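Local coordinates for carbonic anhydrase (Trichomonas vaginalis, PDB 6Y04), which probably catalyses the reversible hydration of carbon dioxide to hydrogencarbonate, using one zinc ion per subunit, at residues His31-Thr36 / Leu86-Ile91. Numbering follows the deposited sequence.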
loop_
_atom_site.group_PDB
_atom_site.type_symbol
_atom_site.label_atom_id
_atom_site.label_comp_id
_atom_site.label_asym_id
_atom_site.label_seq_id
_atom_site.Cartn_x
_atom_site.Cartn_y
_atom_site.Cartn_z
ATOM N N HIS A 31 3.476 -8.396 -15.345
ATOM C CA HIS A 31 4.247 -7.178 -15.539
ATOM C C HIS A 31 3.382 -5.946 -15.285
ATOM O O HIS A 31 3.500 -4.947 -15.994
ATOM C CB HIS A 31 4.879 -7.139 -16.937
ATOM C CG HIS A 31 5.538 -8.408 -17.360
ATOM N ND1 HIS A 31 6.737 -8.842 -16.814
ATOM C CD2 HIS A 31 5.171 -9.330 -18.274
ATOM C CE1 HIS A 31 7.062 -9.998 -17.353
ATOM N NE2 HIS A 31 6.130 -10.306 -18.272
ATOM N N ILE A 32 2.522 -6.021 -14.262
ATOM C CA ILE A 32 1.603 -4.930 -13.970
ATOM C C ILE A 32 1.692 -4.545 -12.494
ATOM O O ILE A 32 1.947 -5.381 -11.626
ATOM C CB ILE A 32 0.162 -5.269 -14.407
ATOM C CG1 ILE A 32 -0.392 -6.495 -13.675
ATOM C CG2 ILE A 32 0.077 -5.421 -15.921
ATOM C CD1 ILE A 32 -1.854 -6.771 -13.954
ATOM N N ALA A 33 1.505 -3.252 -12.235
ATOM C CA ALA A 33 1.399 -2.724 -10.888
ATOM C C ALA A 33 -0.011 -2.171 -10.686
ATOM O O ALA A 33 -0.519 -1.446 -11.545
ATOM C CB ALA A 33 2.443 -1.648 -10.685
ATOM N N ILE A 34 -0.628 -2.520 -9.546
ATOM C CA ILE A 34 -1.903 -1.954 -9.124
ATOM C C ILE A 34 -1.657 -1.002 -7.955
ATOM O O ILE A 34 -1.028 -1.393 -6.972
ATOM C CB ILE A 34 -2.910 -3.053 -8.722
ATOM C CG1 ILE A 34 -2.946 -4.232 -9.703
ATOM C CG2 ILE A 34 -4.292 -2.467 -8.468
ATOM C CD1 ILE A 34 -3.472 -3.911 -11.095
ATOM N N VAL A 35 -2.176 0.233 -8.068
ATOM C CA VAL A 35 -2.229 1.167 -6.948
ATOM C C VAL A 35 -3.682 1.330 -6.511
ATOM O O VAL A 35 -4.524 1.756 -7.298
ATOM C CB VAL A 35 -1.573 2.528 -7.279
ATOM C CG1 VAL A 35 -1.643 3.495 -6.103
ATOM C CG2 VAL A 35 -0.131 2.367 -7.752
ATOM N N THR A 36 -3.976 0.989 -5.255
ATOM C CA THR A 36 -5.351 1.084 -4.792
ATOM C C THR A 36 -5.383 1.577 -3.347
ATOM O O THR A 36 -4.350 1.954 -2.795
ATOM C CB THR A 36 -6.146 -0.193 -5.108
ATOM O OG1 THR A 36 -7.533 0.139 -5.046
ATOM C CG2 THR A 36 -5.835 -1.352 -4.183
ATOM N N LEU A 86 11.652 -4.843 -11.185
ATOM C CA LEU A 86 10.793 -6.020 -11.205
ATOM C C LEU A 86 10.081 -6.229 -12.544
ATOM O O LEU A 86 9.277 -7.155 -12.665
ATOM C CB LEU A 86 9.798 -5.933 -10.048
ATOM C CG LEU A 86 10.398 -6.113 -8.652
ATOM C CD1 LEU A 86 9.372 -5.753 -7.587
ATOM C CD2 LEU A 86 10.910 -7.534 -8.442
ATOM N N GLY A 87 10.354 -5.370 -13.537
ATOM C CA GLY A 87 9.938 -5.617 -14.909
ATOM C C GLY A 87 8.493 -5.225 -15.220
ATOM O O GLY A 87 7.945 -5.678 -16.219
ATOM N N VAL A 88 7.886 -4.359 -14.394
ATOM C CA VAL A 88 6.515 -3.926 -14.626
ATOM C C VAL A 88 6.458 -3.018 -15.857
ATOM O O VAL A 88 7.277 -2.118 -16.008
ATOM C CB VAL A 88 5.892 -3.265 -13.376
ATOM C CG1 VAL A 88 4.685 -2.410 -13.721
ATOM C CG2 VAL A 88 5.526 -4.284 -12.304
ATOM N N GLN A 89 5.453 -3.244 -16.708
ATOM C CA GLN A 89 5.310 -2.544 -17.978
ATOM C C GLN A 89 4.039 -1.694 -18.014
ATOM O O GLN A 89 3.891 -0.880 -18.919
ATOM C CB GLN A 89 5.255 -3.535 -19.139
ATOM C CG GLN A 89 6.486 -4.415 -19.260
ATOM C CD GLN A 89 6.214 -5.574 -20.194
ATOM O OE1 GLN A 89 5.080 -5.819 -20.603
ATOM N NE2 GLN A 89 7.258 -6.311 -20.544
ATOM N N GLU A 90 3.123 -1.898 -17.053
ATOM C CA GLU A 90 1.846 -1.197 -17.037
ATOM C C GLU A 90 1.464 -0.852 -15.601
ATOM O O GLU A 90 1.665 -1.656 -14.690
ATOM C CB GLU A 90 0.751 -2.053 -17.680
ATOM C CG GLU A 90 0.916 -2.240 -19.184
ATOM C CD GLU A 90 -0.244 -2.912 -19.898
ATOM O OE1 GLU A 90 -1.393 -2.473 -19.696
ATOM O OE2 GLU A 90 -0.004 -3.884 -20.650
ATOM N N ILE A 91 0.904 0.348 -15.415
ATOM C CA ILE A 91 0.446 0.762 -14.100
ATOM C C ILE A 91 -1.058 1.019 -14.159
ATOM O O ILE A 91 -1.533 1.763 -15.015
ATOM C CB ILE A 91 1.219 1.999 -13.592
ATOM C CG1 ILE A 91 2.725 1.746 -13.479
ATOM C CG2 ILE A 91 0.634 2.511 -12.280
ATOM C CD1 ILE A 91 3.544 3.012 -13.291
HETATM O O HOH W 1 7.508 -8.287 -13.856
#
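A parallel strand pairing in the middle of the sheet sets Ile32 and Ala33 beside Glu90 and Ile91, where strands 32-36 and 90-96 begin; His31 and Val88-Gln89 form the loop lead-in. The carbonyl oxygen of His31 takes two backbone donors: Gln89 N at 2.7 Å, nearly straight at its hydrogen (174°) but tilted from the carbonyl plane, and Glu90 N at 3.2 Å, in that plane but more bent. Two residues on from His31, Ala33 N donates to Glu90 O at 2.9 Å, and the ladder continues from Ala33 to Phe92. Strands 57-61, 32-36 and 90-96 are parallel neighbours in the mixed sheet of the β-class carbonic anhydrase α/β fold, and Gly87, with positive phi, turns the chain from helix 74-85 toward strand 90-96. On the face covered by that helix, Ala33 CB meets Val88 CG1 at 3.9 Å; CG1 stands anti to the backbone N (chi1 161°), which brings it against Ala33. On the opposite face Ile32 CG2 lies 3.9 Å from Glu90 CB, while Glu90 OE1 is hydrogen-bonded to Tyr182 OH and His164 NE2. At the loop end of the pairing the Gln89 amide lies alongside the His31 imidazole, planes 22° apart, with NE2 over one ring face near its rim.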